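Side-chain contacts in LRA-12 (Uncultured bacterium, PDB 5AEB), which hydrolyses beta-lactam antibiotics, carbapenems among them, at a two-zinc active site of the class B3 metallo-beta-lactamase type: residues A58-I63 / A94-I99; Y21-I26 / I67-F72; N185-V190 / Q213-L218; R177-L182 / D241-K246; N65-K68 / K73-D76. One frame throughout, in Å; residues are numbered along the deposited sequence.

How the contacts relate
Contact 2 comes first from the N terminus: it closes a loop of some 40 residues by bringing strand 24-27 onto the end of helix 60-69. Contact 1 opens before that loop is shut, so the two cross; it joins the start of the same helix to helix 93-100. Nested inside contact 1 is the short contact 5, which shares I67 and K68 with contact 2 and folds the turn after helix 60-69 back on it. In the C-terminal half, contact 4 ties strand 178-184 to the loop 241-246 and encloses contact 3, between a loop near the zinc site and helix 204-216. R25 and Y243 join contacts 2 and 4.

Contact 1. Residues A58-I63 / A94-I99; sequences ASALQI and AEIKKI
The backbones of 58-63 and 94-99 come nearest at A60 and I96, with 6.7 Å between their CA atoms, a close approach of two helices consistent with the small side chain of A60. Segment 58-63 runs into helix 60-69, and 94-99 belongs to helix 93-100. The CB of A60 points at the partner helix and meets the carboxylate of E95, lying 3.6 Å from its CD and almost equally far from both of its oxygens. E95 gets there by stretching out from its helix, with CG anti to the backbone N (chi1 172°), which lays the carboxylate of this exposed residue against the alanine methyl. The rest of the contact is apolar. I63 and I96 cross at about a right angle, I63 CD1 resting 3.8 Å from I96 CD1, while the CG2 branch of I63 stands 4.1 Å from that same methyl. I96 CD1 also touches A60 CB at 4.3 Å. I96 further packs on L80 of strand 77-81, which anchors the pair to the sheet. Both helices lie in beta-alpha-beta crossovers between parallel strands, 48-52 to 77-81 and 77-81 to 103-107, and form part of an outer helical layer of the alpha-beta/beta-alpha sandwich of metallo-beta-lactamases.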
# COMPACT_ATOMS: atom_id res chain seq x y z
N ALA A 58 -1.94 -1.66 16.43
CA ALA A 58 -2.45 -2.95 16.99
C ALA A 58 -2.65 -4.08 15.96
O ALA A 58 -2.93 -5.23 16.33
CB ALA A 58 -3.75 -2.72 17.78
N SER A 59 -2.50 -3.76 14.67
CA SER A 59 -2.73 -4.72 13.58
C SER A 59 -1.69 -5.86 13.47
O SER A 59 -1.91 -6.86 12.77
CB SER A 59 -2.81 -3.97 12.24
OG SER A 59 -1.52 -3.45 11.87
N ALA A 60 -0.55 -5.73 14.15
CA ALA A 60 0.47 -6.77 14.05
C ALA A 60 -0.04 -8.19 14.40
O ALA A 60 0.30 -9.16 13.69
CB ALA A 60 1.69 -6.42 14.86
N LEU A 61 -0.87 -8.31 15.43
CA LEU A 61 -1.50 -9.61 15.78
C LEU A 61 -2.30 -10.23 14.62
O LEU A 61 -2.08 -11.39 14.27
CB LEU A 61 -2.37 -9.49 17.03
CG LEU A 61 -3.22 -10.70 17.50
CD1 LEU A 61 -2.37 -11.98 17.67
CD2 LEU A 61 -3.97 -10.34 18.79
N GLN A 62 -3.21 -9.45 14.02
CA GLN A 62 -4.05 -9.94 12.93
C GLN A 62 -3.21 -10.38 11.75
O GLN A 62 -3.51 -11.38 11.13
CB GLN A 62 -4.96 -8.82 12.42
CG GLN A 62 -6.22 -8.60 13.20
CD GLN A 62 -6.93 -7.37 12.68
OE1 GLN A 62 -7.34 -7.33 11.51
NE2 GLN A 62 -7.03 -6.33 13.51
N ILE A 63 -2.22 -9.57 11.39
CA ILE A 63 -1.32 -9.87 10.27
C ILE A 63 -0.59 -11.22 10.45
O ILE A 63 -0.65 -12.09 9.56
CB ILE A 63 -0.32 -8.71 10.02
CG1 ILE A 63 -1.09 -7.50 9.50
CG2 ILE A 63 0.77 -9.12 9.02
CD1 ILE A 63 -0.44 -6.17 9.81
N ALA A 94 7.30 -1.23 12.12
CA ALA A 94 8.46 -1.38 13.01
C ALA A 94 8.42 -2.72 13.76
O ALA A 94 9.42 -3.43 13.82
CB ALA A 94 8.58 -0.23 13.99
N GLU A 95 7.25 -3.08 14.27
CA GLU A 95 7.08 -4.32 15.01
C GLU A 95 7.26 -5.56 14.13
O GLU A 95 7.91 -6.54 14.53
CB GLU A 95 5.72 -4.33 15.64
CG GLU A 95 5.36 -5.66 16.28
CD GLU A 95 4.19 -5.55 17.24
OE1 GLU A 95 3.59 -4.45 17.35
OE2 GLU A 95 3.89 -6.58 17.90
N ILE A 96 6.69 -5.52 12.92
CA ILE A 96 6.81 -6.66 12.03
C ILE A 96 8.25 -6.79 11.55
O ILE A 96 8.75 -7.91 11.40
CB ILE A 96 5.76 -6.61 10.89
CG1 ILE A 96 4.44 -7.10 11.47
CG2 ILE A 96 6.12 -7.51 9.72
CD1 ILE A 96 3.26 -6.41 10.83
N LYS A 97 8.92 -5.67 11.38
CA LYS A 97 10.29 -5.74 10.95
C LYS A 97 11.15 -6.30 12.07
O LYS A 97 12.11 -7.06 11.81
CB LYS A 97 10.80 -4.36 10.53
CG LYS A 97 12.16 -4.44 9.87
CD LYS A 97 12.77 -3.06 9.64
CE LYS A 97 14.15 -3.23 9.06
NZ LYS A 97 14.96 -2.04 9.40
N LYS A 98 10.83 -5.90 13.31
CA LYS A 98 11.61 -6.38 14.44
C LYS A 98 11.55 -7.88 14.55
O LYS A 98 12.57 -8.55 14.68
CB LYS A 98 11.13 -5.75 15.75
CG LYS A 98 11.81 -4.42 15.99
CD LYS A 98 10.96 -3.68 17.01
CE LYS A 98 11.73 -2.55 17.59
NZ LYS A 98 12.47 -3.16 18.69
N ILE A 99 10.33 -8.40 14.46
CA ILE A 99 10.04 -9.82 14.66
C ILE A 99 10.54 -10.69 13.51
O ILE A 99 11.11 -11.75 13.73
CB ILE A 99 8.51 -10.06 14.87
CG1 ILE A 99 8.07 -9.47 16.20
CG2 ILE A 99 8.20 -11.55 14.79
CD1 ILE A 99 6.57 -9.27 16.32

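Contact 2. Residues Y21-I26 / I67-F72; sequences YRPFRI and IKALGF. With SO4 (sulfate ion), chain F.
P23 and L70 face one another, each with its CB directed at the other segment, and the proline ring meets the forked end of the leucine. L70 CG lies 4.1 Å from P23 CB, and its two methyls divide the work: CD1 stays beside P23 CB, whereas CD2 slips alongside the backbone, 3.9 Å from P23 O and 4.2 Å from F24 N. At the next ring carbon, P23 CG touches A69 CB at 4.2 Å. F24 directs its CB away from L70, and its ring stacks with H237 instead. R25 runs outward as a chain extended from CG to NE, and offers the edge of its guanidinium to a sulfate ion, probably from the crystallisation liquor. NH1 donates to sulfate O4 at 2.7 Å (148° at the hydrogen), and NH2 adds weak bonds to O4 and O2; R25 NE is taken up by G28 O. Helix 60-69 ends here in a Schellman motif, with G71 at positive phi, F72 N bonded to I67 O and G71 N to K68 O. This helix end thus sits against edge strand 24-27, L70 also touching Y31 of strand 30-32 and F72 packing on strand 41-45.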
# COMPACT_ATOMS: atom_id res chain seq x y z
N TYR A 21 -10.58 -9.23 9.23
CA TYR A 21 -11.18 -9.73 8.01
C TYR A 21 -10.47 -11.02 7.63
O TYR A 21 -9.26 -11.13 7.77
CB TYR A 21 -11.05 -8.71 6.88
CG TYR A 21 -11.75 -9.15 5.62
CD1 TYR A 21 -13.13 -9.00 5.49
CD2 TYR A 21 -11.05 -9.76 4.57
CE1 TYR A 21 -13.79 -9.42 4.35
CE2 TYR A 21 -11.70 -10.18 3.42
CZ TYR A 21 -13.07 -10.01 3.33
OH TYR A 21 -13.74 -10.42 2.21
N ARG A 22 -11.23 -11.98 7.13
CA ARG A 22 -10.68 -13.27 6.80
C ARG A 22 -9.73 -13.16 5.60
O ARG A 22 -10.15 -12.69 4.53
CB ARG A 22 -11.82 -14.24 6.51
CG ARG A 22 -11.36 -15.66 6.36
CD ARG A 22 -12.53 -16.58 6.05
NE ARG A 22 -12.03 -17.93 5.92
CZ ARG A 22 -12.39 -18.79 4.97
NH1 ARG A 22 -13.28 -18.42 4.05
NH2 ARG A 22 -11.86 -20.00 4.96
N PRO A 23 -8.46 -13.59 5.77
CA PRO A 23 -7.45 -13.47 4.69
C PRO A 23 -7.80 -14.39 3.52
O PRO A 23 -8.44 -15.43 3.72
CB PRO A 23 -6.15 -13.92 5.38
CG PRO A 23 -6.60 -14.85 6.47
CD PRO A 23 -7.92 -14.28 6.96
N PHE A 24 -7.45 -13.98 2.31
CA PHE A 24 -7.76 -14.74 1.09
C PHE A 24 -6.74 -14.55 -0.02
O PHE A 24 -6.00 -13.55 -0.05
CB PHE A 24 -9.17 -14.42 0.56
CG PHE A 24 -9.35 -13.03 0.00
CD1 PHE A 24 -9.54 -11.93 0.85
CD2 PHE A 24 -9.39 -12.82 -1.38
CE1 PHE A 24 -9.72 -10.64 0.33
CE2 PHE A 24 -9.55 -11.53 -1.90
CZ PHE A 24 -9.72 -10.44 -1.05
N ARG A 25 -6.74 -15.51 -0.92
CA ARG A 25 -5.97 -15.46 -2.14
C ARG A 25 -6.74 -14.63 -3.20
O ARG A 25 -7.88 -14.92 -3.52
CB ARG A 25 -5.74 -16.90 -2.63
CG ARG A 25 -4.73 -17.08 -3.75
CD ARG A 25 -4.66 -18.56 -4.15
NE ARG A 25 -3.72 -18.73 -5.26
CZ ARG A 25 -3.75 -19.72 -6.16
NH1 ARG A 25 -4.69 -20.66 -6.10
NH2 ARG A 25 -2.84 -19.76 -7.14
N ILE A 26 -6.09 -13.59 -3.69
CA ILE A 26 -6.62 -12.77 -4.75
C ILE A 26 -6.29 -13.44 -6.10
O ILE A 26 -7.19 -13.69 -6.90
CB ILE A 26 -6.02 -11.33 -4.68
CG1 ILE A 26 -6.41 -10.66 -3.34
CG2 ILE A 26 -6.48 -10.50 -5.87
CD1 ILE A 26 -5.38 -9.66 -2.85
N ILE A 67 -1.40 -14.60 8.14
CA ILE A 67 -0.36 -15.32 7.42
C ILE A 67 -0.36 -16.80 7.80
O ILE A 67 -0.25 -17.68 6.92
CB ILE A 67 1.04 -14.72 7.69
CG1 ILE A 67 1.15 -13.30 7.12
CG2 ILE A 67 2.12 -15.61 7.10
CD1 ILE A 67 2.33 -12.53 7.68
N LYS A 68 -0.48 -17.05 9.11
CA LYS A 68 -0.56 -18.39 9.69
C LYS A 68 -1.77 -19.15 9.14
O LYS A 68 -1.62 -20.28 8.67
CB LYS A 68 -0.69 -18.31 11.23
CG LYS A 68 0.09 -19.38 11.97
CD LYS A 68 -0.02 -19.21 13.48
CE LYS A 68 -0.75 -20.38 14.10
NZ LYS A 68 0.02 -21.65 13.84
N ALA A 69 -2.93 -18.48 9.18
CA ALA A 69 -4.21 -19.01 8.71
C ALA A 69 -4.21 -19.44 7.25
O ALA A 69 -4.94 -20.34 6.87
CB ALA A 69 -5.33 -18.00 8.96
N LEU A 70 -3.40 -18.80 6.42
CA LEU A 70 -3.22 -19.25 5.06
C LEU A 70 -2.18 -20.37 4.95
O LEU A 70 -1.87 -20.83 3.85
CB LEU A 70 -2.82 -18.09 4.17
CG LEU A 70 -3.78 -16.91 4.00
CD1 LEU A 70 -3.01 -15.76 3.35
CD2 LEU A 70 -5.02 -17.30 3.19
N GLY A 71 -1.64 -20.81 6.08
CA GLY A 71 -0.64 -21.88 6.06
C GLY A 71 0.74 -21.45 5.59
O GLY A 71 1.51 -22.29 5.14
N PHE A 72 1.04 -20.15 5.68
CA PHE A 72 2.41 -19.65 5.50
C PHE A 72 3.06 -19.34 6.84
O PHE A 72 2.40 -19.29 7.87
CB PHE A 72 2.46 -18.44 4.53
CG PHE A 72 1.87 -18.74 3.19
CD1 PHE A 72 2.56 -19.54 2.28
CD2 PHE A 72 0.60 -18.31 2.87
CE1 PHE A 72 1.99 -19.86 1.05
CE2 PHE A 72 0.03 -18.62 1.63
CZ PHE A 72 0.73 -19.39 0.73
S SO4 F . -3.95 -23.09 -8.75
O1 SO4 F . -4.04 -23.47 -10.18
O2 SO4 F . -2.51 -22.89 -8.42
O3 SO4 F . -4.55 -24.16 -7.91
O4 SO4 F . -4.76 -21.87 -8.53

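Contact 3. Residues N185-V190 / Q213-L218; sequences NMPTIV and QAMKNL
N185 meets M215 through its backbone: the carbonyl O lies 3.4 Å from M215 CE and 3.7 Å from M215 SD, so the thioether end of the methionine is laid over the start of the loop. The N185 side chain lies beside that of the zinc ligand Q84, their nearest atoms about 3 Å apart. Next, M186 sends its CB away from the helix, but a bend at chi2 (-48°) brings the sulfur round; M186 SD rests 4.1 Å from M215 CE, the two thioether chains running at a slant to each other. P187, its CB directed at the helix, meets it through CD, 3.7 Å from M215 SD. P187 is also the centre of an inverse gamma turn, closed by T188 N donating to M186 O at 2.8 Å, and beyond it the chain heads away from 213-218. M215 therefore carries the whole helical side of this buried contact, its sulfur and methyl serving three consecutive residues. Around it, P187 also packs on Y208, T211 and L212 of helix 204-216 and on L261 of helix 251-267, M186 reaches S257 of that last helix, and M215 touches A184 at the end of strand 178-184. The loop thus lies against both helices, just after that strand.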
# COMPACT_ATOMS: atom_id res chain seq x y z
N ASN A 185 -1.24 2.81 -5.24
CA ASN A 185 -1.59 3.83 -4.27
C ASN A 185 -2.40 4.93 -4.96
O ASN A 185 -1.84 5.73 -5.71
CB ASN A 185 -0.39 4.39 -3.56
CG ASN A 185 -0.80 5.11 -2.30
OD1 ASN A 185 -0.92 6.35 -2.29
ND2 ASN A 185 -1.18 4.32 -1.29
N MET A 186 -3.71 4.98 -4.72
CA MET A 186 -4.59 5.97 -5.41
C MET A 186 -4.20 7.41 -4.96
O MET A 186 -3.96 7.64 -3.77
CB MET A 186 -6.08 5.68 -5.13
CG MET A 186 -6.51 4.24 -5.47
SD MET A 186 -5.93 3.74 -7.10
CE MET A 186 -7.13 4.54 -8.16
N PRO A 187 -4.12 8.36 -5.91
CA PRO A 187 -3.71 9.74 -5.58
C PRO A 187 -4.83 10.55 -4.95
O PRO A 187 -5.34 11.49 -5.54
CB PRO A 187 -3.33 10.32 -6.95
CG PRO A 187 -4.23 9.59 -7.90
CD PRO A 187 -4.34 8.19 -7.37
N THR A 188 -5.23 10.17 -3.75
CA THR A 188 -6.19 10.93 -3.02
C THR A 188 -5.45 12.12 -2.41
O THR A 188 -4.22 12.09 -2.26
CB THR A 188 -6.84 10.05 -1.94
OG1 THR A 188 -5.83 9.53 -1.06
CG2 THR A 188 -7.63 8.86 -2.60
N ILE A 189 -6.19 13.18 -2.13
CA ILE A 189 -5.65 14.39 -1.53
C ILE A 189 -6.03 14.45 -0.06
O ILE A 189 -7.21 14.28 0.33
CB ILE A 189 -6.14 15.65 -2.27
CG1 ILE A 189 -5.65 15.62 -3.72
CG2 ILE A 189 -5.72 16.93 -1.52
CD1 ILE A 189 -6.33 16.64 -4.59
N VAL A 190 -5.02 14.71 0.75
CA VAL A 190 -5.14 14.59 2.18
C VAL A 190 -5.40 15.97 2.81
O VAL A 190 -5.99 16.07 3.88
CB VAL A 190 -3.85 13.91 2.73
CG1 VAL A 190 -3.56 14.28 4.18
CG2 VAL A 190 -3.95 12.41 2.57
N GLN A 213 -1.45 11.37 -14.58
CA GLN A 213 -1.05 11.01 -15.93
C GLN A 213 -0.37 9.60 -16.02
O GLN A 213 -0.78 8.76 -16.83
CB GLN A 213 -0.15 12.12 -16.49
CG GLN A 213 0.58 11.75 -17.77
CD GLN A 213 -0.23 12.02 -19.02
OE1 GLN A 213 0.18 11.63 -20.12
NE2 GLN A 213 -1.38 12.70 -18.86
N ALA A 214 0.64 9.36 -15.19
CA ALA A 214 1.33 8.08 -15.16
C ALA A 214 0.37 6.91 -14.85
O ALA A 214 0.44 5.86 -15.49
CB ALA A 214 2.47 8.11 -14.15
N MET A 215 -0.50 7.09 -13.88
CA MET A 215 -1.45 6.00 -13.49
C MET A 215 -2.51 5.66 -14.54
O MET A 215 -2.88 4.48 -14.69
CB MET A 215 -2.09 6.23 -12.12
CG MET A 215 -1.09 5.99 -10.97
SD MET A 215 -1.77 6.36 -9.34
CE MET A 215 -2.36 4.71 -8.95
N LYS A 216 -3.03 6.68 -15.22
CA LYS A 216 -4.00 6.47 -16.31
C LYS A 216 -3.41 5.57 -17.40
O LYS A 216 -4.12 4.75 -17.99
CB LYS A 216 -4.48 7.79 -16.93
CG LYS A 216 -5.51 8.55 -16.07
CD LYS A 216 -5.59 10.04 -16.42
CE LYS A 216 -6.11 10.88 -15.25
NZ LYS A 216 -7.46 11.46 -15.55
N ASN A 217 -2.11 5.71 -17.66
CA ASN A 217 -1.48 4.97 -18.75
C ASN A 217 -0.95 3.57 -18.42
O ASN A 217 -0.44 2.89 -19.28
CB ASN A 217 -0.35 5.80 -19.36
CG ASN A 217 -0.87 7.05 -20.06
OD1 ASN A 217 -0.29 8.13 -19.93
ND2 ASN A 217 -1.97 6.92 -20.75
N LEU A 218 -1.02 3.18 -17.15
CA LEU A 218 -0.58 1.86 -16.73
C LEU A 218 -1.51 0.77 -17.32
O LEU A 218 -2.71 1.02 -17.51
CB LEU A 218 -0.60 1.77 -15.21
CG LEU A 218 0.52 2.55 -14.50
CD1 LEU A 218 0.38 2.50 -12.99
CD2 LEU A 218 1.88 2.03 -14.95

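Contact 4. Residues R177-L182 / D241-K246; sequences RSYRIL and DGYNPK. With SO4 (sulfate ion), chain E.
Apolar contact centres on Y179 and P245, whose side chains cross at about a right angle. The phenol end of Y179 does the touching: CZ lies 3.4 Å from P245 CB, and OH is 3.3 Å from P245 CG. The pyrrolidine also turns its other end to a tyrosine of its own segment, P245 CD sitting 3.6 Å above the centre of the Y243 ring, so the proline is held between two aromatic side chains. These two also approach each other, Y243 OH standing 4.3 Å from Y179 CE2. The hydroxyl of Y243 is engaged with G28 N and D174 OD2, which probably limits that ring's movement. P245 touches I222 of strand 222-225 and A27 of strand 24-27 as well, and since these strands belong to different sheets of the alpha-beta/beta-alpha sandwich, the loop 241-246 helps bridge the two at one end. Among the charged groups, R177 lays one face of its guanidinium by Y179 CE1, which stands 3.7 Å above that plane towards its rim, and R177 NE makes a weak bond to S178 O. The CE of K246 comes to 4.3 Å from R177 NH1, while the charged ends keep further apart, NZ to NH1 5.1 Å. A sulfate ion, probably from the crystallisation liquor, accepts from G242 N through O4 at 2.9 Å (137°) and more weakly through O1, and is also held by G240 N and H237 NE2.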
# COMPACT_ATOMS: atom_id res chain seq x y z
N ARG A 177 -3.03 -19.64 -15.71
CA ARG A 177 -2.86 -18.31 -16.25
C ARG A 177 -1.94 -17.39 -15.43
O ARG A 177 -1.83 -17.52 -14.20
CB ARG A 177 -4.25 -17.65 -16.41
CG ARG A 177 -4.20 -16.19 -16.75
CD ARG A 177 -5.52 -15.67 -17.25
NE ARG A 177 -5.36 -14.25 -17.54
CZ ARG A 177 -6.35 -13.44 -17.88
NH1 ARG A 177 -7.59 -13.89 -17.96
NH2 ARG A 177 -6.09 -12.17 -18.11
N SER A 178 -1.29 -16.48 -16.16
CA SER A 178 -0.46 -15.42 -15.63
C SER A 178 -1.28 -14.09 -15.55
O SER A 178 -2.15 -13.83 -16.40
CB SER A 178 0.79 -15.31 -16.50
OG SER A 178 1.77 -14.45 -15.95
N TYR A 179 -1.04 -13.30 -14.50
CA TYR A 179 -1.74 -12.03 -14.27
C TYR A 179 -0.77 -10.90 -13.98
O TYR A 179 0.20 -11.06 -13.22
CB TYR A 179 -2.70 -12.10 -13.09
CG TYR A 179 -3.80 -13.11 -13.22
CD1 TYR A 179 -4.98 -12.78 -13.86
CD2 TYR A 179 -3.66 -14.41 -12.71
CE1 TYR A 179 -6.01 -13.71 -13.98
CE2 TYR A 179 -4.67 -15.35 -12.84
CZ TYR A 179 -5.85 -14.98 -13.48
OH TYR A 179 -6.90 -15.85 -13.63
N ARG A 180 -1.03 -9.75 -14.59
CA ARG A 180 -0.25 -8.56 -14.31
C ARG A 180 -1.02 -7.79 -13.21
O ARG A 180 -2.14 -7.34 -13.42
CB ARG A 180 -0.10 -7.78 -15.62
CG ARG A 180 0.40 -6.35 -15.51
CD ARG A 180 1.87 -6.25 -15.16
NE ARG A 180 2.73 -7.09 -15.98
CZ ARG A 180 3.46 -6.69 -17.01
NH1 ARG A 180 3.41 -5.43 -17.41
NH2 ARG A 180 4.22 -7.57 -17.66
N ILE A 181 -0.42 -7.67 -12.04
CA ILE A 181 -1.09 -7.07 -10.89
C ILE A 181 -0.51 -5.67 -10.61
O ILE A 181 0.70 -5.53 -10.55
CB ILE A 181 -0.86 -7.92 -9.63
CG1 ILE A 181 -1.24 -9.41 -9.87
CG2 ILE A 181 -1.56 -7.29 -8.43
CD1 ILE A 181 -2.71 -9.70 -9.67
N LEU A 182 -1.38 -4.67 -10.45
CA LEU A 182 -1.02 -3.36 -9.89
C LEU A 182 -1.49 -3.23 -8.45
O LEU A 182 -2.71 -3.31 -8.16
CB LEU A 182 -1.68 -2.23 -10.68
CG LEU A 182 -1.46 -0.77 -10.28
CD1 LEU A 182 0.00 -0.36 -10.34
CD2 LEU A 182 -2.29 0.10 -11.19
N ASP A 241 -15.79 -17.22 -0.86
CA ASP A 241 -15.95 -17.26 -2.31
C ASP A 241 -15.09 -18.33 -2.95
O ASP A 241 -15.45 -18.91 -3.98
CB ASP A 241 -15.57 -15.91 -2.96
CG ASP A 241 -16.67 -14.86 -2.87
OD1 ASP A 241 -17.71 -15.12 -2.23
OD2 ASP A 241 -16.48 -13.76 -3.42
N GLY A 242 -13.93 -18.58 -2.35
CA GLY A 242 -12.93 -19.40 -3.01
C GLY A 242 -12.17 -18.58 -4.03
O GLY A 242 -12.43 -17.38 -4.20
N TYR A 243 -11.23 -19.23 -4.71
CA TYR A 243 -10.35 -18.59 -5.68
C TYR A 243 -11.08 -18.04 -6.92
O TYR A 243 -11.73 -18.79 -7.64
CB TYR A 243 -9.27 -19.60 -6.09
CG TYR A 243 -8.15 -19.01 -6.90
CD1 TYR A 243 -7.39 -17.96 -6.39
CD2 TYR A 243 -7.83 -19.51 -8.16
CE1 TYR A 243 -6.36 -17.42 -7.12
CE2 TYR A 243 -6.80 -18.97 -8.91
CZ TYR A 243 -6.06 -17.93 -8.37
OH TYR A 243 -5.03 -17.37 -9.06
N ASN A 244 -10.97 -16.74 -7.16
CA ASN A 244 -11.55 -16.12 -8.35
C ASN A 244 -10.87 -14.83 -8.76
O ASN A 244 -11.40 -13.75 -8.50
CB ASN A 244 -13.04 -15.84 -8.15
CG ASN A 244 -13.76 -15.54 -9.47
OD1 ASN A 244 -13.27 -15.88 -10.56
ND2 ASN A 244 -14.93 -14.92 -9.37
N PRO A 245 -9.70 -14.93 -9.44
CA PRO A 245 -8.94 -13.75 -9.92
C PRO A 245 -9.78 -12.79 -10.78
O PRO A 245 -9.55 -11.56 -10.78
CB PRO A 245 -7.84 -14.35 -10.79
CG PRO A 245 -7.81 -15.81 -10.50
CD PRO A 245 -9.07 -16.21 -9.81
N LYS A 246 -10.75 -13.34 -11.50
CA LYS A 246 -11.50 -12.52 -12.46
C LYS A 246 -12.38 -11.43 -11.83
O LYS A 246 -12.60 -10.38 -12.44
CB LYS A 246 -12.24 -13.40 -13.49
CG LYS A 246 -11.24 -14.14 -14.39
CD LYS A 246 -11.88 -15.22 -15.21
CE LYS A 246 -10.84 -16.00 -15.99
NZ LYS A 246 -11.56 -16.96 -16.90
S SO4 E . -12.04 -17.54 0.39
O1 SO4 E . -12.14 -16.84 -0.92
O2 SO4 E . -12.60 -16.67 1.48
O3 SO4 E . -10.61 -17.86 0.65
O4 SO4 E . -12.78 -18.83 0.31

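Contact 5. Residues N65-K68 / K73-D76; sequences NNIK and KLTD
L74 lays one of its methyls over the end of I67, CD1 of each side chain 3.8 Å from CD1 of the other, the two side chains crossing at about a right angle. A chi1 of -179° sets CG of L74 opposite the amide nitrogen and brings its CD1 to the I67 methyl. The second branch of I67 meets backbone instead: I67 CG2 lies 4.2 Å from K73 C and 4.1 Å from L74 N. The CA atoms come nearest there, I67 to L74 at 6.6 Å. K73 points its CB away from the helix and takes part through its main chain, and its carbonyl oxygen accepts from D76 N at 2.9 Å, closing the 3-10 turn. Beyond it L74 O accepts from the hydroxyl of T77, and D76 pairs by backbone with N49, leading the chain into strand 77-81. I67 continues inward to I51 of strand 48-52 and to I33 and F72, whereas L74 also packs on I99 and T100 of helix 93-100. The contact thus sets aliphatic groups against each other and against backbone, held by dispersion and by burial of I67 without directional bonds between the segments; the polar backbone bonds that shape the turn are made within 73-76 and to the strands that follow and flank it.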
# COMPACT_ATOMS: atom_id res chain seq x y z
N ASN A 65 -1.50 -13.61 12.39
CA ASN A 65 -2.55 -14.65 12.40
C ASN A 65 -3.01 -14.98 10.99
O ASN A 65 -3.18 -16.16 10.65
CB ASN A 65 -3.77 -14.21 13.21
CG ASN A 65 -3.54 -14.29 14.71
OD1 ASN A 65 -2.59 -14.94 15.19
ND2 ASN A 65 -4.39 -13.60 15.46
N ASN A 66 -3.25 -13.93 10.19
CA ASN A 66 -3.68 -14.09 8.80
C ASN A 66 -2.69 -14.89 7.98
O ASN A 66 -3.08 -15.77 7.23
CB ASN A 66 -3.94 -12.73 8.14
CG ASN A 66 -5.14 -12.02 8.72
OD1 ASN A 66 -5.95 -12.62 9.42
ND2 ASN A 66 -5.26 -10.71 8.44
N ILE A 67 -1.40 -14.60 8.14
CA ILE A 67 -0.36 -15.32 7.42
C ILE A 67 -0.36 -16.80 7.80
O ILE A 67 -0.25 -17.68 6.92
CB ILE A 67 1.04 -14.72 7.69
CG1 ILE A 67 1.15 -13.30 7.12
CG2 ILE A 67 2.12 -15.61 7.10
CD1 ILE A 67 2.33 -12.53 7.68
N LYS A 68 -0.48 -17.05 9.11
CA LYS A 68 -0.56 -18.39 9.69
C LYS A 68 -1.77 -19.15 9.14
O LYS A 68 -1.62 -20.28 8.67
CB LYS A 68 -0.69 -18.31 11.23
CG LYS A 68 0.09 -19.38 11.97
CD LYS A 68 -0.02 -19.21 13.48
CE LYS A 68 -0.75 -20.38 14.10
NZ LYS A 68 0.02 -21.65 13.84
N LYS A 73 4.37 -19.15 6.81
CA LYS A 73 5.15 -18.98 8.02
C LYS A 73 5.70 -17.57 8.11
O LYS A 73 6.36 -17.09 7.17
CB LYS A 73 6.33 -19.96 8.03
CG LYS A 73 5.98 -21.39 8.39
CD LYS A 73 7.15 -22.32 8.09
CE LYS A 73 8.38 -21.98 8.92
NZ LYS A 73 9.45 -23.00 8.71
N LEU A 74 5.42 -16.92 9.23
CA LEU A 74 5.91 -15.56 9.46
C LEU A 74 7.45 -15.43 9.33
O LEU A 74 7.92 -14.38 8.83
CB LEU A 74 5.37 -15.01 10.79
CG LEU A 74 5.78 -13.59 11.15
CD1 LEU A 74 5.07 -12.55 10.28
CD2 LEU A 74 5.57 -13.36 12.64
N THR A 75 8.19 -16.49 9.72
CA THR A 75 9.66 -16.54 9.59
C THR A 75 10.13 -16.68 8.17
O THR A 75 11.34 -16.61 7.93
CB THR A 75 10.35 -17.71 10.36
OG1 THR A 75 9.74 -18.97 10.02
CG2 THR A 75 10.34 -17.50 11.86
N ASP A 76 9.23 -16.92 7.23
CA ASP A 76 9.61 -16.87 5.81
C ASP A 76 9.60 -15.44 5.22
O ASP A 76 9.91 -15.29 4.06
CB ASP A 76 8.75 -17.82 4.95
CG ASP A 76 9.11 -19.32 5.16
OD1 ASP A 76 10.31 -19.68 5.11
OD2 ASP A 76 8.20 -20.15 5.38